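Local coordinates for protein redox-sensing transcriptional repressor rex (Thermoanaerobacter ethanolicus, PDB 3WG9) that probably represses transcription as a DNA-binding homodimer that responds to the cellular NADH/NAD(+) balance, at residues Thr5-Ala10 and Asn54-Phe59; Asn86-Gly91 and Glu139-Arg144; Gln97-Tyr102 and Ile149-Ile154; Tyr161-Leu166 and Ile180-Pro185. One frame throughout, in Å; residues are numbered along the deposited sequence.

Interaction 1: Thr5-Ala10 and Asn54-Phe59; sequences TIVSMA and NNFGGF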
# COMPACT_ATOMS: atom_id res chain seq x y z
N THR B 5 19.31 7.49 2.42
CA THR B 5 18.89 7.45 3.82
C THR B 5 20.02 6.99 4.74
O THR B 5 20.87 6.22 4.30
CB THR B 5 17.65 6.51 4.06
OG1 THR B 5 17.91 5.20 3.53
CG2 THR B 5 16.36 7.07 3.43
N ILE B 6 19.98 7.40 6.01
CA ILE B 6 20.91 6.90 7.07
C ILE B 6 20.64 5.40 7.31
O ILE B 6 21.54 4.61 7.20
CB ILE B 6 20.84 7.78 8.40
CG1 ILE B 6 21.29 9.23 8.13
CG2 ILE B 6 21.68 7.19 9.49
CD1 ILE B 6 20.87 10.27 9.20
N VAL B 7 19.37 5.00 7.45
CA VAL B 7 19.01 3.60 7.75
C VAL B 7 18.52 2.99 6.42
O VAL B 7 17.93 3.70 5.64
CB VAL B 7 17.95 3.60 8.89
CG1 VAL B 7 17.22 2.28 9.08
CG2 VAL B 7 18.64 4.00 10.20
N SER B 8 18.75 1.71 6.17
CA SER B 8 18.31 1.10 4.90
C SER B 8 16.78 1.10 4.79
O SER B 8 16.05 1.12 5.80
CB SER B 8 18.82 -0.33 4.79
OG SER B 8 17.97 -1.20 5.49
N MET B 9 16.30 1.15 3.56
CA MET B 9 14.87 1.16 3.28
C MET B 9 14.21 -0.18 3.77
O MET B 9 13.06 -0.20 4.19
CB MET B 9 14.63 1.36 1.77
CG MET B 9 14.68 2.84 1.33
SD MET B 9 13.43 3.83 2.20
CE MET B 9 11.85 3.17 1.70
N ALA B 10 14.95 -1.28 3.78
CA ALA B 10 14.33 -2.54 4.20
C ALA B 10 13.97 -2.36 5.66
O ALA B 10 12.88 -2.72 6.12
CB ALA B 10 15.34 -3.74 4.02
N ASN B 54 17.78 -1.02 17.51
CA ASN B 54 19.05 -0.55 18.03
C ASN B 54 19.65 0.56 17.19
O ASN B 54 20.52 1.28 17.68
CB ASN B 54 20.05 -1.69 18.19
CG ASN B 54 21.06 -1.41 19.32
OD1 ASN B 54 20.66 -1.04 20.41
ND2 ASN B 54 22.34 -1.53 19.03
N ASN B 55 19.17 0.74 15.95
CA ASN B 55 19.58 1.90 15.13
C ASN B 55 19.29 3.23 15.82
O ASN B 55 19.91 4.27 15.49
CB ASN B 55 18.88 1.95 13.76
CG ASN B 55 19.37 0.87 12.79
OD1 ASN B 55 20.50 0.92 12.31
ND2 ASN B 55 18.50 -0.10 12.47
N PHE B 56 18.33 3.21 16.75
CA PHE B 56 17.77 4.44 17.30
C PHE B 56 18.04 4.65 18.81
O PHE B 56 17.32 5.39 19.47
CB PHE B 56 16.26 4.50 17.01
CG PHE B 56 15.94 4.29 15.57
CD1 PHE B 56 16.22 5.29 14.63
CD2 PHE B 56 15.48 3.05 15.13
CE1 PHE B 56 15.98 5.10 13.26
CE2 PHE B 56 15.22 2.83 13.76
CZ PHE B 56 15.50 3.83 12.83
N GLY B 57 18.98 3.91 19.36
CA GLY B 57 19.34 4.04 20.78
C GLY B 57 18.61 3.03 21.65
O GLY B 57 17.96 2.12 21.13
N GLY B 58 18.77 3.18 22.96
CA GLY B 58 17.94 2.44 23.94
C GLY B 58 16.70 3.27 24.23
O GLY B 58 16.61 4.42 23.79
N PHE B 59 15.72 2.67 24.92
CA PHE B 59 14.45 3.35 25.25
C PHE B 59 13.86 2.82 26.56
O PHE B 59 12.66 2.50 26.64
CB PHE B 59 13.42 3.22 24.10
CG PHE B 59 13.22 1.81 23.61
CD1 PHE B 59 12.12 1.06 24.02
CD2 PHE B 59 14.15 1.22 22.74
CE1 PHE B 59 11.97 -0.25 23.60
CE2 PHE B 59 13.99 -0.06 22.30
CZ PHE B 59 12.90 -0.81 22.74

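Interaction 2: Asn86-Gly91 and Glu139-Arg144; sequences NTIIIG and EDFIAR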
# COMPACT_ATOMS: atom_id res chain seq x y z
N ASN B 86 2.69 19.58 6.37
CA ASN B 86 1.68 20.22 5.51
C ASN B 86 1.65 19.48 4.16
O ASN B 86 2.69 19.31 3.55
CB ASN B 86 2.09 21.66 5.29
CG ASN B 86 2.02 22.49 6.60
OD1 ASN B 86 1.33 22.09 7.54
ND2 ASN B 86 2.80 23.57 6.66
N THR B 87 0.46 19.06 3.76
CA THR B 87 0.22 18.31 2.55
C THR B 87 -0.70 19.06 1.61
O THR B 87 -1.54 19.87 2.02
CB THR B 87 -0.39 16.93 2.89
OG1 THR B 87 -1.72 17.09 3.40
CG2 THR B 87 0.52 16.22 3.94
N ILE B 88 -0.59 18.74 0.33
CA ILE B 88 -1.59 19.07 -0.63
C ILE B 88 -1.87 17.83 -1.42
O ILE B 88 -1.03 16.94 -1.50
CB ILE B 88 -1.12 20.17 -1.61
CG1 ILE B 88 0.16 19.78 -2.37
CG2 ILE B 88 -0.87 21.48 -0.86
CD1 ILE B 88 0.70 20.88 -3.32
N ILE B 89 -3.06 17.76 -2.01
CA ILE B 89 -3.39 16.66 -2.92
C ILE B 89 -3.60 17.25 -4.27
O ILE B 89 -4.32 18.28 -4.39
CB ILE B 89 -4.72 16.02 -2.41
CG1 ILE B 89 -4.40 15.27 -1.12
CG2 ILE B 89 -5.32 15.03 -3.42
CD1 ILE B 89 -5.63 14.62 -0.43
N ILE B 90 -3.02 16.61 -5.28
CA ILE B 90 -3.23 16.98 -6.66
C ILE B 90 -4.19 15.92 -7.27
O ILE B 90 -3.89 14.70 -7.29
CB ILE B 90 -1.96 16.98 -7.50
CG1 ILE B 90 -0.76 17.68 -6.81
CG2 ILE B 90 -2.27 17.57 -8.93
CD1 ILE B 90 -1.12 19.09 -6.37
N GLY B 91 -5.35 16.39 -7.70
CA GLY B 91 -6.42 15.49 -8.26
C GLY B 91 -7.63 15.51 -7.34
O GLY B 91 -7.52 15.12 -6.17
N GLU B 139 2.30 26.11 -7.63
CA GLU B 139 3.69 26.42 -7.30
C GLU B 139 3.78 27.57 -6.30
O GLU B 139 4.52 27.53 -5.33
CB GLU B 139 4.46 26.75 -8.57
CG GLU B 139 4.70 25.49 -9.39
CD GLU B 139 5.27 25.82 -10.74
OE1 GLU B 139 6.38 26.38 -10.79
OE2 GLU B 139 4.61 25.50 -11.74
N ASP B 140 3.00 28.61 -6.58
CA ASP B 140 2.92 29.72 -5.65
C ASP B 140 2.40 29.25 -4.27
O ASP B 140 2.92 29.63 -3.24
CB ASP B 140 2.00 30.80 -6.23
CG ASP B 140 1.89 32.01 -5.29
OD1 ASP B 140 2.78 32.89 -5.33
OD2 ASP B 140 0.91 32.05 -4.50
N PHE B 141 1.41 28.37 -4.28
CA PHE B 141 0.78 27.94 -3.04
C PHE B 141 1.81 27.18 -2.18
O PHE B 141 1.86 27.35 -0.95
CB PHE B 141 -0.41 27.04 -3.36
CG PHE B 141 -1.20 26.65 -2.16
CD1 PHE B 141 -2.31 27.41 -1.77
CD2 PHE B 141 -0.85 25.51 -1.42
CE1 PHE B 141 -3.06 27.05 -0.65
CE2 PHE B 141 -1.56 25.15 -0.29
CZ PHE B 141 -2.67 25.91 0.09
N ILE B 142 2.59 26.33 -2.83
CA ILE B 142 3.59 25.50 -2.10
C ILE B 142 4.56 26.37 -1.32
O ILE B 142 4.87 26.08 -0.16
CB ILE B 142 4.37 24.58 -3.09
CG1 ILE B 142 3.45 23.38 -3.50
CG2 ILE B 142 5.70 24.16 -2.47
CD1 ILE B 142 4.00 22.67 -4.79
N ALA B 143 5.06 27.40 -1.98
CA ALA B 143 6.07 28.29 -1.42
C ALA B 143 5.43 29.18 -0.37
O ALA B 143 6.08 29.45 0.61
CB ALA B 143 6.68 29.17 -2.50
N ARG B 144 4.18 29.60 -0.56
CA ARG B 144 3.50 30.48 0.41
C ARG B 144 3.05 29.75 1.67
O ARG B 144 2.95 30.36 2.74
CB ARG B 144 2.26 31.18 -0.18
CG ARG B 144 2.58 32.20 -1.24
CD ARG B 144 1.91 33.56 -1.03
NE ARG B 144 0.46 33.53 -0.85
CZ ARG B 144 -0.35 34.57 -1.07
NH1 ARG B 144 0.14 35.71 -1.53
NH2 ARG B 144 -1.66 34.46 -0.86

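Interaction 3: Gln97-Tyr102 and Ile149-Ile154; sequences QAIANY and IGILCI. With SO4 (sulfate ion), chain E.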
# COMPACT_ATOMS: atom_id res chain seq x y z
N GLN B 97 -10.30 12.51 -3.30
CA GLN B 97 -11.23 12.65 -2.18
C GLN B 97 -11.06 11.52 -1.18
O GLN B 97 -11.16 11.74 0.05
CB GLN B 97 -12.69 12.70 -2.71
CG GLN B 97 -12.87 13.90 -3.69
CD GLN B 97 -14.30 14.01 -4.21
OE1 GLN B 97 -15.23 13.96 -3.41
NE2 GLN B 97 -14.49 14.05 -5.53
N ALA B 98 -10.79 10.31 -1.65
CA ALA B 98 -10.67 9.17 -0.69
C ALA B 98 -9.41 9.36 0.14
O ALA B 98 -9.35 9.01 1.34
CB ALA B 98 -10.57 7.83 -1.43
N ILE B 99 -8.35 9.82 -0.54
CA ILE B 99 -7.11 10.06 0.21
C ILE B 99 -7.27 11.25 1.14
O ILE B 99 -6.79 11.23 2.28
CB ILE B 99 -5.89 10.19 -0.72
CG1 ILE B 99 -5.71 8.90 -1.51
CG2 ILE B 99 -4.58 10.50 0.14
CD1 ILE B 99 -5.76 7.60 -0.65
N ALA B 100 -7.99 12.28 0.69
CA ALA B 100 -8.31 13.38 1.57
C ALA B 100 -9.04 12.86 2.82
O ALA B 100 -8.67 13.22 3.95
CB ALA B 100 -9.12 14.45 0.84
N ASN B 101 -10.04 11.99 2.64
CA ASN B 101 -10.75 11.34 3.77
C ASN B 101 -9.79 10.50 4.65
O ASN B 101 -9.84 10.56 5.87
CB ASN B 101 -11.94 10.47 3.29
CG ASN B 101 -13.00 11.24 2.45
OD1 ASN B 101 -13.80 10.62 1.68
ND2 ASN B 101 -13.06 12.56 2.63
N TYR B 102 -8.90 9.72 4.03
CA TYR B 102 -7.98 8.86 4.78
C TYR B 102 -7.00 9.68 5.66
O TYR B 102 -6.75 9.35 6.83
CB TYR B 102 -7.21 7.94 3.81
CG TYR B 102 -6.28 6.98 4.50
CD1 TYR B 102 -6.75 5.74 4.91
CD2 TYR B 102 -4.91 7.30 4.73
CE1 TYR B 102 -5.91 4.84 5.61
CE2 TYR B 102 -4.05 6.39 5.40
CZ TYR B 102 -4.57 5.16 5.84
OH TYR B 102 -3.82 4.20 6.49
N ILE B 149 4.60 17.84 1.59
CA ILE B 149 4.31 16.57 0.88
C ILE B 149 3.27 16.85 -0.21
O ILE B 149 2.27 17.52 0.07
CB ILE B 149 3.77 15.49 1.82
CG1 ILE B 149 4.77 15.17 2.96
CG2 ILE B 149 3.39 14.21 0.99
CD1 ILE B 149 4.13 14.29 4.11
N GLY B 150 3.57 16.54 -1.47
CA GLY B 150 2.55 16.64 -2.55
C GLY B 150 2.06 15.20 -2.80
O GLY B 150 2.84 14.25 -3.00
N ILE B 151 0.76 14.98 -2.71
CA ILE B 151 0.20 13.64 -2.95
C ILE B 151 -0.42 13.63 -4.33
O ILE B 151 -1.26 14.52 -4.62
CB ILE B 151 -0.87 13.37 -1.91
CG1 ILE B 151 -0.27 13.56 -0.51
CG2 ILE B 151 -1.58 11.96 -2.16
CD1 ILE B 151 -1.27 13.49 0.66
N LEU B 152 -0.02 12.68 -5.19
CA LEU B 152 -0.42 12.70 -6.58
C LEU B 152 -1.55 11.71 -6.79
O LEU B 152 -1.35 10.49 -6.57
CB LEU B 152 0.73 12.38 -7.56
CG LEU B 152 1.98 13.25 -7.64
CD1 LEU B 152 2.92 12.64 -8.71
CD2 LEU B 152 1.64 14.71 -8.00
N CYS B 153 -2.73 12.22 -7.14
CA CYS B 153 -3.93 11.37 -7.37
C CYS B 153 -4.54 11.74 -8.73
O CYS B 153 -5.75 11.89 -8.89
CB CYS B 153 -4.93 11.71 -6.26
SG CYS B 153 -4.36 11.19 -4.61
N ILE B 154 -3.69 12.06 -9.68
CA ILE B 154 -4.18 12.46 -11.00
C ILE B 154 -3.95 11.37 -12.03
O ILE B 154 -3.26 10.38 -11.74
CB ILE B 154 -3.42 13.69 -11.48
CG1 ILE B 154 -1.95 13.65 -11.03
CG2 ILE B 154 -4.12 14.95 -11.00
CD1 ILE B 154 -1.17 14.61 -11.85
S SO4 E . -3.84 1.34 8.17
O1 SO4 E . -4.74 2.30 7.50
O2 SO4 E . -4.25 -0.07 7.98
O3 SO4 E . -2.52 1.54 7.58
O4 SO4 E . -3.73 1.63 9.61

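Interaction 4: Tyr161-Leu166 and Ile180-Pro185; sequences YTADRL and IDLKVP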
# COMPACT_ATOMS: atom_id res chain seq x y z
N TYR B 161 4.91 15.79 -15.51
CA TYR B 161 4.97 17.24 -15.60
C TYR B 161 4.51 17.82 -14.25
O TYR B 161 5.12 18.76 -13.73
CB TYR B 161 4.10 17.73 -16.76
CG TYR B 161 3.93 19.23 -16.75
CD1 TYR B 161 5.03 20.08 -16.88
CD2 TYR B 161 2.68 19.80 -16.53
CE1 TYR B 161 4.88 21.47 -16.86
CE2 TYR B 161 2.50 21.16 -16.50
CZ TYR B 161 3.60 21.99 -16.66
OH TYR B 161 3.40 23.33 -16.60
N THR B 162 3.48 17.24 -13.67
CA THR B 162 2.98 17.72 -12.38
C THR B 162 4.06 17.52 -11.32
O THR B 162 4.31 18.42 -10.55
CB THR B 162 1.64 17.06 -12.00
OG1 THR B 162 0.70 17.42 -13.00
CG2 THR B 162 1.11 17.58 -10.63
N ALA B 163 4.72 16.37 -11.31
CA ALA B 163 5.80 16.09 -10.33
C ALA B 163 6.93 17.13 -10.54
O ALA B 163 7.48 17.68 -9.58
CB ALA B 163 6.31 14.67 -10.53
N ASP B 164 7.23 17.46 -11.80
CA ASP B 164 8.33 18.44 -12.04
C ASP B 164 7.99 19.82 -11.49
O ASP B 164 8.88 20.50 -10.98
CB ASP B 164 8.62 18.59 -13.54
CG ASP B 164 9.27 17.35 -14.15
OD1 ASP B 164 9.80 16.49 -13.40
OD2 ASP B 164 9.29 17.24 -15.40
N ARG B 165 6.73 20.24 -11.62
CA ARG B 165 6.28 21.52 -11.12
C ARG B 165 6.40 21.53 -9.61
O ARG B 165 6.79 22.56 -9.02
CB ARG B 165 4.79 21.77 -11.44
CG ARG B 165 4.48 21.84 -12.93
CD ARG B 165 3.02 22.16 -13.01
NE ARG B 165 2.79 23.56 -12.69
CZ ARG B 165 1.70 24.17 -13.08
NH1 ARG B 165 0.79 23.44 -13.74
NH2 ARG B 165 1.53 25.46 -12.84
N LEU B 166 5.96 20.45 -8.95
CA LEU B 166 6.04 20.47 -7.45
C LEU B 166 7.48 20.55 -7.00
O LEU B 166 7.82 21.25 -6.04
CB LEU B 166 5.42 19.21 -6.79
CG LEU B 166 4.00 18.87 -7.21
CD1 LEU B 166 3.51 17.61 -6.47
CD2 LEU B 166 3.03 19.98 -7.00
N ILE B 180 2.70 4.35 -11.98
CA ILE B 180 3.93 4.60 -12.74
C ILE B 180 5.04 5.23 -11.87
O ILE B 180 4.77 6.06 -11.02
CB ILE B 180 3.61 5.55 -13.88
CG1 ILE B 180 3.00 4.74 -15.03
CG2 ILE B 180 4.83 6.35 -14.31
CD1 ILE B 180 2.39 5.63 -16.09
N ASP B 181 6.28 4.83 -12.10
CA ASP B 181 7.40 5.32 -11.30
C ASP B 181 8.03 6.64 -11.83
O ASP B 181 8.76 6.66 -12.85
CB ASP B 181 8.42 4.20 -11.05
CG ASP B 181 7.91 3.15 -10.05
OD1 ASP B 181 6.69 3.11 -9.73
OD2 ASP B 181 8.73 2.36 -9.54
N LEU B 182 7.75 7.72 -11.11
CA LEU B 182 8.15 9.10 -11.47
C LEU B 182 9.65 9.38 -11.31
O LEU B 182 10.30 8.71 -10.55
CB LEU B 182 7.35 10.11 -10.65
CG LEU B 182 5.85 9.99 -10.85
CD1 LEU B 182 5.19 10.97 -9.93
CD2 LEU B 182 5.42 10.23 -12.29
N LYS B 183 10.16 10.39 -12.00
CA LYS B 183 11.54 10.82 -11.87
C LYS B 183 11.58 12.11 -11.01
O LYS B 183 10.91 13.08 -11.39
CB LYS B 183 12.12 11.17 -13.24
CG LYS B 183 12.22 10.01 -14.22
CD LYS B 183 12.54 8.69 -13.54
CE LYS B 183 12.22 7.52 -14.48
NZ LYS B 183 12.84 7.76 -15.82
N VAL B 184 12.36 12.10 -9.93
CA VAL B 184 12.59 13.31 -9.11
C VAL B 184 14.08 13.33 -8.76
O VAL B 184 14.75 12.29 -8.79
CB VAL B 184 11.77 13.29 -7.76
CG1 VAL B 184 10.21 13.24 -8.03
CG2 VAL B 184 12.16 12.12 -6.95
N PRO B 185 14.59 14.50 -8.36
CA PRO B 185 15.98 14.62 -7.95
C PRO B 185 16.19 13.77 -6.71
O PRO B 185 15.25 13.53 -5.93
CB PRO B 185 16.13 16.12 -7.62
CG PRO B 185 15.09 16.80 -8.46
CD PRO B 185 13.94 15.81 -8.62
O HOH W 1 10.95 15.79 -11.17

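Interaction 1: Thr5-Ala10 and Asn54-Phe59
Val7 meets Asn55 and Phe56 through a single methyl group, CG2, and all of the apolar contact runs through it. CG2 lies 4.1 Å from Phe56 CZ, the far tip of the ring, and 4.1 Å from Asn55 CB, so the methyl sits against both residues at once. The torsion of Val7 (chi1 165°) turns CG1 away from the backbone N and leaves CG2 beside that N, on the side of segment Asn54-Phe59. The Phe56 side chain sets off across the line to the other segment, and the length of its ring brings CZ to the methyl. Asn55 CB also lies over one face of the Phe56 ring, 3.7 Å above its plane and offset toward the rim. These residues belong to the N-terminal winged-helix domain, where the predicted helix-turn-helix closes on a type I turn, Asn54 to Gly57; the contact sets that turn against the lead-in to helix 9-27. No hydrogen bond joins the two segments. Thr5 OG1 donates to Val7 O at 2.6 Å, tilted 29° from the carbonyl plane, which closes the chain on itself just before the helix. Ser8 is the N-cap and bonds Val11 N, while Asn55 ND2 bonds Asp52 O. Across the dimer, Tyr204 of the second subunit packs on both Val7 and Phe56, and the Glu208 carboxylate of that subunit accepts hydrogen bonds from the backbone N-H of Ile6 and Val7.

Interaction 2: Asn86-Gly91 and Glu139-Arg144
Ile88 reaches across to helix 138-144 with both arms of its side chain. Its CG2 methyl lies 3.8 Å from Phe141 CE2 and 4.1 Å from Phe141 CD2, the two side chains running antiparallel alongside one another. Its CD1 methyl lies 3.7 Å from Ile142 CG1 and 4.0 Å from Ile142 CD1, where the two isoleucines are roughly perpendicular. A chi1 of 58° aims the fork, with CG1 between the backbone N and the carbonyl carbon and CG2 beside the N. Phe141 swings its ring toward the strand with CG opposite its own N (chi1 -175°), and Phe116 meets that ring edge-to-face. Val138, Ile147 and Phe116 also pack on Ile88 and enclose the contact further. Farther out, Ile88 is backbone hydrogen-bonded to Ile149 and Ile151 of the neighbouring strand, and Glu139 is tied by a salt bridge to Arg168. Gly91, directly after the strand, is the first glycine of a GxGxxG sequence predicted to bind NAD(+). A helix laid on one face of a parallel sheet, against the strand that leads into the glycine-rich turn, is characteristic of the Rossmann fold.

Interaction 3: Gln97-Tyr102 and Ile149-Ile154
Ile99 faces Ile151 and Cys153 with two different branches, and this apolar trio is the close, buried part of the contact. Its CG2 methyl stands 4.1 Å from Ile151 CG2, and its CG1 methylene 4.1 Å from Cys153 SG, so one helix residue spans residues i and i+2 of segment 149-154. The chi1 of -61° makes the division, placing CG1 beside the backbone N and CG2 beside the carbonyl carbon. No hydrogen bond crosses between the segments.

One turn farther along, Tyr102, partly exposed and making no contact with segment 149-154, forms the looser side; its hydroxyl hydrogen-bonds a sulfate, probably from the crystallisation liquor. O1 of the ion lies at the ring edge, in its plane; the modelled separation from Tyr102 OH, 2.3 Å, is so short that its exact value is doubtful. Ser196 and His194 of the second subunit bond the same ion. Tyr102 and Ala98 are NAD(+) contacts in other structures of this protein, as is Ile154.

Trp175 of strand 173-176 and Phe177 also pack on Ile99 and Ile151, and Leu195 of the second subunit lies on Ile99. Helix 94-102 thus covers strand 149-152, which pairs with strands 85-90 and 173-176 in the parallel sheet.

Interaction 4: Tyr161-Leu166 and Ile180-Pro185
Ala163 and Asp164, successive residues of helix 159-168, make the contact in two different ways. Just before them, Thr162 turns its side chain to Ile154 and bonds Asn158 O through OG1. Ala163 then points its CB at the loop, where it meets Leu182 CD1 at 3.9 Å. Leu182 extends its branch toward the helix with CG opposite its carbonyl carbon (chi1 -60°), and its side chain also rests on Asn176 and Leu190. Ile174 packs on Ala163, placing this small apolar contact over the sheet. At Asp164 the contact becomes polar. Its OD1 is 4.1 Å from Lys183 O, and a water bridges the two acceptors, donating to Asp164 OD1 at 2.6 Å and to Lys183 O at 2.7 Å. Gln160 NE2 bonds both of these oxygens as well, so the carboxylate and the loop carbonyl are joined twice. The Lys183 side chain turns off from the helix. Arg165 faces elsewhere, its guanidinium salt-bridged to Glu136. Leu166 closes the segment against Ile171. Thr162 contacts NADH in other structures of this protein, and Asp181 of the loop binds zinc there. Helix 159-168, following strand 149-152 and leading to the parallel strand 173-176, makes a beta-alpha-beta crossover of the Rossmann fold, and loop 180-185, between strands 173-176 and 189-192, lies against this crossover helix.

In the fold
Interactions 2, 3 and 4 share one Rossmann-type domain, whereas interaction 1 stands apart in the DNA-binding domain, its nearest atoms about 11 Å from interaction 4. Probable backbone hydrogen bonds between neighbouring strands join interactions 2 and 3, Ile90 N to Ile151 O at 2.8 Å and Ile90 O to Cys153 N at 2.7 Å. A salt bridge from Glu139 OE2 to Arg165 NE, 2.8 Å, ties interaction 2 to interaction 4. Leu152 packs on Leu182, Leu166 and Thr162 between interactions 3 and 4. The dinucleotide contacts Ala98, Tyr102, Ile154 and Thr162 are divided between those two, and the predicted NAD(+)-binding Gly91 belongs to interaction 2. Interactions 1 and 3 both touch the second subunit.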